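Local coordinates for extracellular solute-binding protein, family 1 (Bifidobacterium longum subsp. infantis ATCC 15697, PDB 3OMB) that probably captures an extracellular solute, perhaps a carbohydrate, for delivery to an ABC transporter, and carries a bound magnesium ion, at residues K47-A50 against N51-K54; D137-K140 against M141-S145; P281-W284 against A285-D289; C511-L514 against D515-G518. All coordinates share one frame; numbering follows the deposited sequence. Where two conformers were deposited one is given.

Contact 1 (K47-A50 against N51-K54); sequences KKNA and NQEK
Asn-49 and Gln-52 meet across the ends of a type I beta turn, formed where strand 41-48 runs out into the loop before helix 59-68. Gln-52 N closes the turn on Asn-49 O at 3.1 Å. The Gln-52 side chain then folds back: CG stands anti to its own carbonyl carbon (chi1 -69°) and the rest is extended, which carries OE1 to 3.0 Å from Asn-49 N. That N-H arrives from above the amide plane, 73° out of it. Glutamine suits the place because its length lets an acceptor reach the backbone N-H. Lys-48 makes this side tight. Its chain, bent at three successive torsions, lays CE 3.4 Å from Gln-52 OE1 and brings NZ to 2.9 Å from Glu-53 O, while Glu-76 supplies a salt bridge to the same buried ammonium group.

The other side is water-mediated. Ala-50, small enough for an exposed corner, points its methyl away. The Asn-49 and Gln-52 amides, their planes 50° apart, present two NH2 groups to one water, which donates to Asn-51 OD1; Arg-79 and Glu-420 also bind the Asn-49 amide. A second water sits on the Lys-48 side, bridging Asn-49 O at 2.7 Å and Gln-52 O at 3.0 Å.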
ATOM      1  N   LYS A  47      15.021   7.996   3.471  1.00 24.39           N
ATOM      2  CA  LYS A  47      13.725   8.389   4.010  1.00 25.62           C
ATOM      3  C   LYS A  47      13.433   7.556   5.253  1.00 25.86           C
ATOM      4  O   LYS A  47      13.707   6.352   5.268  1.00 25.10           O
ATOM      5  CB  LYS A  47      12.646   8.151   2.962  1.00 25.66           C
ATOM      6  CG  LYS A  47      11.301   8.792   3.305  1.00 28.58           C
ATOM      7  CD  LYS A  47      10.216   8.265   2.399  1.00 31.20           C
ATOM      8  CE  LYS A  47       9.991   9.183   1.228  1.00 33.34           C
ATOM      9  NZ  LYS A  47       9.187   8.484   0.179  1.00 36.00           N
ATOM     10  N   LYS A  48      12.884   8.211   6.277  1.00 27.09           N
ATOM     11  CA  LYS A  48      12.605   7.612   7.591  1.00 28.06           C
ATOM     12  C   LYS A  48      11.147   7.831   8.016  1.00 28.65           C
ATOM     13  O   LYS A  48      10.493   8.773   7.560  1.00 29.12           O
ATOM     14  CB  LYS A  48      13.496   8.257   8.663  1.00 28.08           C
ATOM     15  CG  LYS A  48      14.989   8.359   8.333  1.00 28.62           C
ATOM     16  CD  LYS A  48      15.712   7.009   8.460  1.00 29.37           C
ATOM     17  CE  LYS A  48      15.727   6.480   9.904  1.00 30.36           C
ATOM     18  NZ  LYS A  48      16.354   7.405  10.883  1.00 30.60           N
ATOM     19  N   ASN A  49      10.643   6.973   8.900  1.00 29.13           N
ATOM     20  CA  ASN A  49       9.412   7.277   9.631  1.00 29.88           C
ATOM     21  C   ASN A  49       9.842   8.049  10.885  1.00 30.24           C
ATOM     22  O   ASN A  49      10.939   7.814  11.412  1.00 29.96           O
ATOM     23  CB  ASN A  49       8.670   5.982  10.025  1.00 30.16           C
ATOM     24  CG  ASN A  49       8.048   5.245   8.830  1.00 30.70           C
ATOM     25  OD1 ASN A  49       7.551   5.868   7.885  1.00 31.88           O
ATOM     26  ND2 ASN A  49       8.059   3.907   8.882  1.00 30.08           N
ATOM     27  N   ALA A  50       9.008   8.964  11.375  1.00 31.20           N
ATOM     28  CA  ALA A  50       9.333   9.694  12.623  1.00 31.76           C
ATOM     29  C   ALA A  50       9.576   8.803  13.856  1.00 31.50           C
ATOM     30  O   ALA A  50      10.261   9.208  14.781  1.00 31.45           O
ATOM     31  CB  ALA A  50       8.249  10.760  12.950  1.00 32.32           C
ATOM     32  N   ASN A  51       9.024   7.597  13.878  1.00 31.34           N
ATOM     33  CA  ASN A  51       9.219   6.736  15.054  1.00 31.82           C
ATOM     34  C   ASN A  51      10.545   5.954  15.070  1.00 31.10           C
ATOM     35  O   ASN A  51      10.798   5.162  15.973  1.00 31.23           O
ATOM     36  CB  ASN A  51       8.012   5.807  15.256  1.00 32.35           C
ATOM     37  CG  ASN A  51       7.873   4.774  14.165  1.00 33.97           C
ATOM     38  OD1 ASN A  51       8.653   4.735  13.205  1.00 36.03           O
ATOM     39  ND2 ASN A  51       6.874   3.915  14.307  1.00 35.72           N
ATOM     40  N   GLN A  52      11.388   6.199  14.075  1.00 29.83           N
ATOM     41  CA  GLN A  52      12.641   5.486  13.953  1.00 29.48           C
ATOM     42  C   GLN A  52      13.827   6.170  14.631  1.00 30.11           C
ATOM     43  O   GLN A  52      13.968   7.393  14.647  1.00 29.38           O
ATOM     44  CB  GLN A  52      12.952   5.189  12.480  1.00 28.60           C
ATOM     45  CG  GLN A  52      11.995   4.171  11.889  1.00 27.07           C
ATOM     46  CD  GLN A  52      11.979   4.179  10.381  1.00 26.47           C
ATOM     47  OE1 GLN A  52      12.720   4.924   9.736  1.00 27.48           O
ATOM     48  NE2 GLN A  52      11.141   3.335   9.802  1.00 25.60           N
ATOM     49  N   GLU A  53      14.668   5.329  15.207  1.00 30.97           N
ATOM     50  CA  GLU A  53      15.981   5.695  15.705  1.00 32.00           C
ATOM     51  C   GLU A  53      16.848   6.326  14.588  1.00 31.07           C
ATOM     52  O   GLU A  53      16.639   6.068  13.390  1.00 30.96           O
ATOM     53  CB  GLU A  53      16.558   4.384  16.257  1.00 33.02           C
ATOM     54  CG  GLU A  53      18.045   4.184  16.389  1.00 38.12           C
ATOM     55  CD  GLU A  53      18.358   3.029  17.360  1.00 44.46           C
ATOM     56  OE1 GLU A  53      18.673   1.894  16.905  1.00 47.34           O
ATOM     57  OE2 GLU A  53      18.250   3.255  18.594  1.00 48.36           O
ATOM     58  N   LYS A  54      17.793   7.176  14.972  1.00 30.67           N
ATOM     59  CA  LYS A  54      18.740   7.759  14.005  1.00 30.49           C
ATOM     60  C   LYS A  54      19.677   6.674  13.470  1.00 29.02           C
ATOM     61  O   LYS A  54      20.017   5.734  14.203  1.00 28.43           O
ATOM     62  CB  LYS A  54      19.559   8.904  14.620  1.00 31.03           C
ATOM     63  CG  LYS A  54      18.732  10.108  15.054  1.00 35.05           C
ATOM     64  CD  LYS A  54      19.636  11.320  15.385  1.00 40.92           C
ATOM     65  CE  LYS A  54      18.825  12.607  15.704  1.00 44.36           C
ATOM     66  NZ  LYS A  54      18.222  12.598  17.090  1.00 45.85           N
TER
HETATM   67  O   HOH W   1       8.958   2.591  11.483  1.00 26.80           O
HETATM   68  O   HOH W   2      13.207   9.041  12.311  1.00 37.71           O

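Contact 2 (D137-K140 against M141-S145); sequences DAKK and MSTDS
Ser-142 OG donates to Ala-138 O at 2.7 Å, and Thr-143 OG1 to Lys-139 O at 2.8 Å, each reaching the carbonyl four residues earlier. In both residues the hydroxyl oxygen is anti to the carbonyl carbon and beside the backbone N (chi1 -56° in Ser-142), the placing that lets a short polar side chain reach back along a helix. Ala-138 O is gripped twice, since Ser-142 N also donates to it at 2.9 Å, from the face of the carbonyl opposite to OG.

All this happens at the C-terminal end of helix 136-142, where Thr-143 is the first residue to leave helical backbone angles. The last turn is held by Met-141 N to Asp-137 O, a fairly straight bond of 2.9 Å, while Thr-143 N to Lys-140 O is long and weak. Selenomethionine at Met-141 first lies along the Asp-137 carbonyl, with CG 3.5 Å from Asp-137 O, then extends to touch Leu-349.

Further out, the backbone N of Ala-153 binds Ser-142 OG, so this buried hydroxyl has two partners. Phe-131 and Phe-132 of helix 126-134 pack against Ala-138 and Ser-142 respectively; past the helix end, Asp-144 takes hydrogen bonds from the backbone of Lys-146 and Arg-148.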
ATOM      1  N   ASP A 137       8.278 -10.090 -10.634  1.00 23.29           N
ATOM      2  CA  ASP A 137       7.510  -8.833 -10.653  1.00 23.59           C
ATOM      3  C   ASP A 137       8.337  -7.614 -10.181  1.00 23.08           C
ATOM      4  O   ASP A 137       8.049  -6.476 -10.576  1.00 22.19           O
ATOM      5  CB  ASP A 137       6.183  -8.947  -9.893  1.00 24.03           C
ATOM      6  CG  ASP A 137       5.085  -9.708 -10.695  1.00 27.20           C
ATOM      7  OD1 ASP A 137       5.359 -10.271 -11.799  1.00 28.36           O
ATOM      8  OD2 ASP A 137       3.930  -9.743 -10.204  1.00 29.95           O
ATOM      9  N   ALA A 138       9.359  -7.866  -9.348  1.00 22.80           N
ATOM     10  CA  ALA A 138      10.309  -6.835  -8.920  1.00 21.82           C
ATOM     11  C   ALA A 138      11.230  -6.416 -10.040  1.00 21.82           C
ATOM     12  O   ALA A 138      11.599  -5.256 -10.123  1.00 21.89           O
ATOM     13  CB  ALA A 138      11.139  -7.309  -7.751  1.00 21.66           C
ATOM     14  N   LYS A 139      11.644  -7.370 -10.868  1.00 21.96           N
ATOM     15  CA  LYS A 139      12.394  -7.054 -12.088  1.00 22.53           C
ATOM     16  C   LYS A 139      11.586  -6.123 -12.987  1.00 22.21           C
ATOM     17  O   LYS A 139      12.110  -5.132 -13.511  1.00 22.26           O
ATOM     18  CB  LYS A 139      12.738  -8.329 -12.847  1.00 23.22           C
ATOM     19  CG  LYS A 139      13.563  -8.064 -14.089  1.00 26.15           C
ATOM     20  CD  LYS A 139      14.514  -9.214 -14.319  1.00 31.73           C
ATOM     21  CE  LYS A 139      14.120 -10.063 -15.478  1.00 34.77           C
ATOM     22  NZ  LYS A 139      15.365 -10.782 -15.924  1.00 34.98           N
ATOM     23  N   LYS A 140      10.307  -6.437 -13.140  1.00 21.65           N
ATOM     24  CA  LYS A 140       9.449  -5.679 -14.022  1.00 22.50           C
ATOM     25  C   LYS A 140       9.181  -4.291 -13.470  1.00 22.67           C
ATOM     26  O   LYS A 140       9.233  -3.313 -14.218  1.00 23.02           O
ATOM     27  CB  LYS A 140       8.159  -6.442 -14.289  1.00 22.55           C
ATOM     28  CG  LYS A 140       8.304  -7.599 -15.269  1.00 23.98           C
ATOM     29  CD  LYS A 140       6.917  -8.149 -15.577  1.00 30.53           C
ATOM     30  CE  LYS A 140       6.845  -9.654 -15.566  1.00 33.78           C
ATOM     31  NZ  LYS A 140       7.513 -10.163 -16.782  1.00 38.03           N
HETATM   32  N   MSE A 141       8.928  -4.203 -12.163  1.00 22.91           N
HETATM   33  CA  MSE A 141       8.871  -2.919 -11.453  1.00 24.07           C
HETATM   34  C   MSE A 141      10.140  -2.080 -11.628  1.00 24.40           C
HETATM   35  O   MSE A 141      10.076  -0.848 -11.751  1.00 24.59           O
HETATM   36  CB  MSE A 141       8.700  -3.144  -9.964  1.00 24.35           C
HETATM   37  CG  MSE A 141       7.301  -3.191  -9.495  1.00 27.15           C
HETATM   38 SE   MSE A 141       7.356  -3.210  -7.524  0.75 33.15          SE
HETATM   39  CE  MSE A 141       5.540  -3.854  -7.285  1.00 33.51           C
ATOM     40  N   SER A 142      11.281  -2.745 -11.636  1.00 24.27           N
ATOM     41  CA  SER A 142      12.565  -2.038 -11.665  1.00 25.10           C
ATOM     42  C   SER A 142      13.059  -1.635 -13.044  1.00 25.83           C
ATOM     43  O   SER A 142      13.952  -0.798 -13.145  1.00 26.91           O
ATOM     44  CB  SER A 142      13.634  -2.854 -10.958  1.00 24.49           C
ATOM     45  OG  SER A 142      13.210  -3.142  -9.637  1.00 25.72           O
ATOM     46  N   THR A 143      12.461  -2.207 -14.094  1.00 26.59           N
ATOM     47  CA  THR A 143      12.906  -2.046 -15.481  1.00 27.24           C
ATOM     48  C   THR A 143      11.821  -1.337 -16.299  1.00 28.10           C
ATOM     49  O   THR A 143      10.647  -1.759 -16.313  1.00 27.94           O
ATOM     50  CB  THR A 143      13.172  -3.426 -16.133  1.00 27.55           C
ATOM     51  OG1 THR A 143      14.060  -4.180 -15.308  1.00 29.05           O
ATOM     52  CG2 THR A 143      13.763  -3.307 -17.541  1.00 27.02           C
ATOM     53  N   ASP A 144      12.206  -0.268 -16.987  1.00 28.38           N
ATOM     54  CA  ASP A 144      11.252   0.412 -17.836  1.00 29.59           C
ATOM     55  C   ASP A 144      11.191  -0.238 -19.219  1.00 30.26           C
ATOM     56  O   ASP A 144      11.874  -1.235 -19.502  1.00 30.07           O
ATOM     57  CB  ASP A 144      11.519   1.922 -17.910  1.00 29.79           C
ATOM     58  CG  ASP A 144      12.875   2.257 -18.520  1.00 30.82           C
ATOM     59  OD1 ASP A 144      13.388   1.487 -19.366  1.00 31.92           O
ATOM     60  OD2 ASP A 144      13.426   3.318 -18.161  1.00 31.68           O
ATOM     61  N   SER A 145      10.360   0.333 -20.072  1.00 31.08           N
ATOM     62  CA  SER A 145      10.125  -0.220 -21.387  1.00 32.64           C
ATOM     63  C   SER A 145      11.339  -0.040 -22.300  1.00 33.32           C
ATOM     64  O   SER A 145      11.391  -0.641 -23.363  1.00 34.40           O
ATOM     65  CB  SER A 145       8.890   0.427 -22.022  1.00 32.70           C
ATOM     66  OG  SER A 145       9.104   1.823 -22.186  1.00 33.55           O
TER

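Contact 3 (P281-W284 against A285-D289); sequences PAEW and ATKDD
Ala-285 sets its methyl over the indole of Trp-284 in a CH-pi contact: CB lies 3.8 Å from the centroid of the six-membered ring and 15° off its normal, nearly above the centre. The ring comes under its own neighbour because CG sits between the backbone N and the carbonyl carbon (chi1 73°), which also places Ala-285 N over the same indole, 3.0 Å from Trp-284 CG. Alanine's small methyl can sit directly over the ring.

Backbone hydrogen bonds give the loop its shape. Pro-281 to Trp-284 form a type I beta turn, and the chain keeps winding through two weak bonds of the same span, Thr-286 N to Glu-283 O and Lys-287 N to Trp-284 O. A water bridges Ala-282 O and Ala-285 N. These turns lie in the connection between helix 262-276 and helix 289-297, with Asp-288 at the N-cap position of the latter.

Among charges, Lys-287 NZ has its main partner in Asp-295. Lysine is long enough to reach back beside Pro-281 too, where, in one of two modelled conformers, Glu-283 OE2 comes within 3.5 Å of Lys-287 NZ, a long and doubtful salt bridge. The buried indole uses NE1 to bind Ser-499 OG, and Ala-495 and Met-498 of helix 490-500 pack against its ring.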
ATOM      1  N   PRO A 281     -22.327   6.203  10.140  1.00 21.18           N
ATOM      2  CA  PRO A 281     -22.573   7.515  10.748  1.00 21.18           C
ATOM      3  C   PRO A 281     -22.867   8.619   9.746  1.00 21.32           C
ATOM      4  O   PRO A 281     -22.231   8.696   8.688  1.00 21.29           O
ATOM      5  CB  PRO A 281     -21.275   7.808  11.495  1.00 21.38           C
ATOM      6  CG  PRO A 281     -20.776   6.401  11.878  1.00 21.82           C
ATOM      7  CD  PRO A 281     -21.087   5.582  10.650  1.00 21.05           C
ATOM      8  N   ALA A 282     -23.821   9.473  10.109  1.00 21.75           N
ATOM      9  CA  ALA A 282     -24.225  10.604   9.293  1.00 22.65           C
ATOM     10  C   ALA A 282     -23.020  11.478   8.885  1.00 22.63           C
ATOM     11  O   ALA A 282     -22.936  11.922   7.736  1.00 22.86           O
ATOM     12  CB  ALA A 282     -25.278  11.438  10.054  1.00 23.28           C
ATOM     13  N   GLU A 283     -22.084  11.631   9.816  0.50 22.48           N
ATOM     14  CA  GLU A 283     -20.957  12.536   9.671  0.50 22.52           C
ATOM     15  C   GLU A 283     -19.678  11.848   9.144  0.50 21.83           C
ATOM     16  O   GLU A 283     -18.580  12.389   9.296  0.50 21.50           O
ATOM     17  CB  GLU A 283     -20.683  13.193  11.031  0.50 23.22           C
ATOM     18  CG  GLU A 283     -20.009  12.265  12.061  0.50 23.78           C
ATOM     19  CD  GLU A 283     -20.969  11.371  12.866  0.50 24.09           C
ATOM     20  OE1 GLU A 283     -22.195  11.344  12.589  0.50 22.18           O
ATOM     21  OE2 GLU A 283     -20.460  10.681  13.790  0.50 24.83           O
ATOM     22  N   TRP A 284     -19.828  10.676   8.515  1.00 20.86           N
ATOM     23  CA  TRP A 284     -18.685   9.884   8.017  1.00 20.14           C
ATOM     24  C   TRP A 284     -17.773  10.682   7.060  1.00 19.99           C
ATOM     25  O   TRP A 284     -16.536  10.520   7.075  1.00 19.45           O
ATOM     26  CB  TRP A 284     -19.175   8.600   7.299  1.00 19.54           C
ATOM     27  CG  TRP A 284     -19.773   8.910   5.962  1.00 19.49           C
ATOM     28  CD1 TRP A 284     -21.066   9.307   5.705  1.00 19.19           C
ATOM     29  CD2 TRP A 284     -19.087   8.914   4.696  1.00 18.97           C
ATOM     30  NE1 TRP A 284     -21.217   9.547   4.350  1.00 20.51           N
ATOM     31  CE2 TRP A 284     -20.020   9.321   3.714  1.00 19.72           C
ATOM     32  CE3 TRP A 284     -17.773   8.601   4.300  1.00 19.21           C
ATOM     33  CZ2 TRP A 284     -19.682   9.421   2.348  1.00 20.25           C
ATOM     34  CZ3 TRP A 284     -17.424   8.715   2.934  1.00 18.54           C
ATOM     35  CH2 TRP A 284     -18.375   9.109   1.982  1.00 20.10           C
ATOM     36  N   ALA A 285     -18.384  11.550   6.247  1.00 20.13           N
ATOM     37  CA  ALA A 285     -17.678  12.182   5.126  1.00 21.20           C
ATOM     38  C   ALA A 285     -16.707  13.245   5.574  1.00 22.02           C
ATOM     39  O   ALA A 285     -15.832  13.633   4.805  1.00 22.41           O
ATOM     40  CB  ALA A 285     -18.651  12.761   4.088  1.00 20.60           C
ATOM     41  N   THR A 286     -16.851  13.706   6.811  1.00 23.04           N
ATOM     42  CA  THR A 286     -16.024  14.815   7.292  1.00 24.94           C
ATOM     43  C   THR A 286     -15.173  14.406   8.495  1.00 25.38           C
ATOM     44  O   THR A 286     -14.429  15.221   9.043  1.00 25.88           O
ATOM     45  CB  THR A 286     -16.867  16.091   7.610  1.00 24.93           C
ATOM     46  OG1 THR A 286     -17.850  15.786   8.612  1.00 26.80           O
ATOM     47  CG2 THR A 286     -17.569  16.617   6.353  1.00 24.62           C
ATOM     48  N   LYS A 287     -15.261  13.137   8.871  1.00 25.55           N
ATOM     49  CA  LYS A 287     -14.617  12.672  10.087  1.00 26.59           C
ATOM     50  C   LYS A 287     -13.144  12.395   9.834  1.00 27.34           C
ATOM     51  O   LYS A 287     -12.787  11.677   8.899  1.00 27.13           O
ATOM     52  CB  LYS A 287     -15.303  11.429  10.630  1.00 26.37           C
ATOM     53  CG  LYS A 287     -14.681  10.934  11.934  1.00 25.86           C
ATOM     54  CD  LYS A 287     -15.408   9.707  12.460  1.00 27.22           C
ATOM     55  CE  LYS A 287     -16.777  10.041  13.042  1.00 26.94           C
ATOM     56  NZ  LYS A 287     -17.565   8.765  13.180  1.00 23.90           N
ATOM     57  N   ASP A 288     -12.289  12.968  10.671  1.00 28.60           N
ATOM     58  CA  ASP A 288     -10.850  12.843  10.473  1.00 30.00           C
ATOM     59  C   ASP A 288     -10.433  11.397  10.759  1.00 29.54           C
ATOM     60  O   ASP A 288     -11.063  10.732  11.564  1.00 27.71           O
ATOM     61  CB  ASP A 288     -10.111  13.815  11.392  1.00 31.59           C
ATOM     62  CG  ASP A 288      -8.637  13.938  11.046  1.00 35.72           C
ATOM     63  OD1 ASP A 288      -8.293  14.118   9.836  1.00 39.77           O
ATOM     64  OD2 ASP A 288      -7.813  13.841  11.989  1.00 39.67           O
ATOM     65  N   ASP A 289      -9.383  10.926  10.080  1.00 30.04           N
ATOM     66  CA  ASP A 289      -8.859   9.575  10.290  1.00 30.91           C
ATOM     67  C   ASP A 289      -8.717   9.173  11.769  1.00 30.31           C
ATOM     68  O   ASP A 289      -9.167   8.082  12.163  1.00 29.80           O
ATOM     69  CB  ASP A 289      -7.528   9.380   9.546  1.00 32.38           C
ATOM     70  CG  ASP A 289      -7.208   7.914   9.290  1.00 36.12           C
ATOM     71  OD1 ASP A 289      -8.080   7.167   8.757  1.00 39.90           O
ATOM     72  OD2 ASP A 289      -6.070   7.494   9.616  1.00 41.60           O
TER
HETATM   73  O   HOH W   3     -21.006  12.891   6.135  1.00 30.69           O

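Contact 4 (C511-L514 against D515-G518); sequences CKQL and DSIG
Ile-517 packs back onto the last turn of helix 503-516, at the joint where that helix ends and, through Gly-518 at the N-cap position, helix 519-534 begins. The first torsion sets the direction of its beta-branched side chain: CG1 stands between the backbone N and the carbonyl carbon (chi1 58°), with CG2 anti to the carbonyl carbon. This sets CG1 against two carbonyl oxygens of the final turn, 3.2 Å from Gln-513 O and 3.3 Å from Leu-514 O. The chain then runs straight on, and CD1 comes within 4.3 Å of Leu-514 CD2, a light apolar touch. Leucine suits its buried place, where it also meets Leu-259 and Leu-519.

Ser-516 takes the same kind of first torsion (chi1 87°), yet here it serves a polar end: OG swings back to donate to Gln-513 O at 2.9 Å, tilted from the carbonyl plane. Serine is short enough to make this bond on its own helix at an exposed site. Asp-515 behaves differently. With CG anti to the carbonyl carbon, its carboxylate leans back toward the oxygen end of the Cys-511 carbonyl, CG lying 3.5 Å from Cys-511 O, and also touches Gln-520 at the start of the next helix.

Gly-518 allows the chain to turn, since its backbone angles (phi 114°) would jam a CB against the preceding carbonyl. Just before it, Ile-517 N donates to Leu-514 O at 3.3 Å, from above the carbonyl plane.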
ATOM      1  N   CYS A 511     -20.970  11.796 -15.974  1.00 22.98           N
ATOM      2  CA  CYS A 511     -20.091  10.944 -16.785  1.00 24.10           C
ATOM      3  C   CYS A 511     -19.560  11.695 -18.004  1.00 25.21           C
ATOM      4  O   CYS A 511     -18.358  11.686 -18.276  1.00 24.33           O
ATOM      5  CB  CYS A 511     -20.779   9.635 -17.206  1.00 23.89           C
ATOM      6  SG  CYS A 511     -21.156   8.462 -15.848  1.00 25.26           S
ATOM      7  N   LYS A 512     -20.464  12.352 -18.734  1.00 26.94           N
ATOM      8  CA  LYS A 512     -20.089  13.134 -19.904  1.00 28.73           C
ATOM      9  C   LYS A 512     -19.072  14.222 -19.554  1.00 28.87           C
ATOM     10  O   LYS A 512     -18.127  14.485 -20.319  1.00 28.85           O
ATOM     11  CB  LYS A 512     -21.337  13.731 -20.590  1.00 29.35           C
ATOM     12  CG  LYS A 512     -22.359  12.650 -20.942  1.00 32.95           C
ATOM     13  CD  LYS A 512     -22.925  12.757 -22.364  1.00 36.32           C
ATOM     14  CE  LYS A 512     -24.220  13.490 -22.393  1.00 38.83           C
ATOM     15  NZ  LYS A 512     -24.000  14.948 -22.206  1.00 42.14           N
ATOM     16  N   GLN A 513     -19.249  14.835 -18.389  0.50 28.94           N
ATOM     17  CA  GLN A 513     -18.321  15.853 -17.908  0.50 29.08           C
ATOM     18  C   GLN A 513     -16.923  15.292 -17.628  0.50 28.56           C
ATOM     19  O   GLN A 513     -15.922  15.935 -17.960  0.50 28.79           O
ATOM     20  CB  GLN A 513     -18.879  16.557 -16.670  0.50 29.24           C
ATOM     21  CG  GLN A 513     -17.913  17.547 -16.039  0.50 31.21           C
ATOM     22  CD  GLN A 513     -17.622  18.740 -16.937  0.50 33.45           C
ATOM     23  OE1 GLN A 513     -18.082  18.800 -18.078  0.50 35.29           O
ATOM     24  NE2 GLN A 513     -16.859  19.699 -16.421  0.50 33.89           N
ATOM     25  N   LEU A 514     -16.847  14.110 -17.021  1.00 27.70           N
ATOM     26  CA  LEU A 514     -15.552  13.437 -16.823  1.00 27.17           C
ATOM     27  C   LEU A 514     -14.878  13.092 -18.154  1.00 27.65           C
ATOM     28  O   LEU A 514     -13.673  13.288 -18.313  1.00 27.29           O
ATOM     29  CB  LEU A 514     -15.660  12.187 -15.934  1.00 26.41           C
ATOM     30  CG  LEU A 514     -15.922  12.338 -14.427  1.00 25.48           C
ATOM     31  CD1 LEU A 514     -15.750  10.987 -13.749  1.00 24.49           C
ATOM     32  CD2 LEU A 514     -15.003  13.376 -13.775  1.00 25.05           C
ATOM     33  N   ASP A 515     -15.659  12.610 -19.112  1.00 28.86           N
ATOM     34  CA  ASP A 515     -15.127  12.257 -20.436  1.00 30.59           C
ATOM     35  C   ASP A 515     -14.696  13.486 -21.229  1.00 31.00           C
ATOM     36  O   ASP A 515     -13.802  13.413 -22.085  1.00 31.15           O
ATOM     37  CB  ASP A 515     -16.157  11.439 -21.232  1.00 31.38           C
ATOM     38  CG  ASP A 515     -16.352  10.040 -20.663  1.00 33.17           C
ATOM     39  OD1 ASP A 515     -15.500   9.561 -19.889  1.00 35.47           O
ATOM     40  OD2 ASP A 515     -17.379   9.410 -20.977  1.00 38.43           O
ATOM     41  N   SER A 516     -15.313  14.621 -20.922  1.00 31.69           N
ATOM     42  CA  SER A 516     -15.021  15.865 -21.637  1.00 32.27           C
ATOM     43  C   SER A 516     -13.741  16.517 -21.125  1.00 32.22           C
ATOM     44  O   SER A 516     -13.193  17.411 -21.774  1.00 33.25           O
ATOM     45  CB  SER A 516     -16.179  16.859 -21.488  1.00 32.42           C
ATOM     46  OG  SER A 516     -15.998  17.627 -20.302  1.00 32.97           O
ATOM     47  N   ILE A 517     -13.276  16.109 -19.949  1.00 31.10           N
ATOM     48  CA  ILE A 517     -12.083  16.749 -19.385  1.00 30.05           C
ATOM     49  C   ILE A 517     -10.885  15.807 -19.314  1.00 28.73           C
ATOM     50  O   ILE A 517      -9.922  16.051 -18.566  1.00 28.82           O
ATOM     51  CB  ILE A 517     -12.360  17.354 -18.029  1.00 30.35           C
ATOM     52  CG1 ILE A 517     -12.862  16.267 -17.072  1.00 31.46           C
ATOM     53  CG2 ILE A 517     -13.349  18.557 -18.180  1.00 31.18           C
ATOM     54  CD1 ILE A 517     -13.060  16.746 -15.653  1.00 33.14           C
ATOM     55  N   GLY A 518     -10.982  14.712 -20.067  1.00 26.87           N
ATOM     56  CA  GLY A 518      -9.834  13.834 -20.312  1.00 24.93           C
ATOM     57  C   GLY A 518      -9.832  12.423 -19.776  1.00 23.05           C
ATOM     58  O   GLY A 518      -8.838  11.728 -19.952  1.00 22.45           O
TER

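The four contacts are separate local features that follow one another along the chain, and none touches another. Contacts 1 and 2 have centres 28 Å apart, with nearest atoms about 14 Å from each other. Contact 3 lies across the molecule, about 39 Å from contact 2 between centres, although its nearest atoms come within about 14 Å of contact 1. Such a spread is consistent with the two-lobed shape of solute-binding proteins. Contact 4 is the most distant from contact 1, about 42 Å between centres. Contact 3 is near the magnesium site without forming part of it: the Pro-281 side chain is about 10 Å from that of the metal ligand Glu-208 and about 11 Å from that of Asp-207.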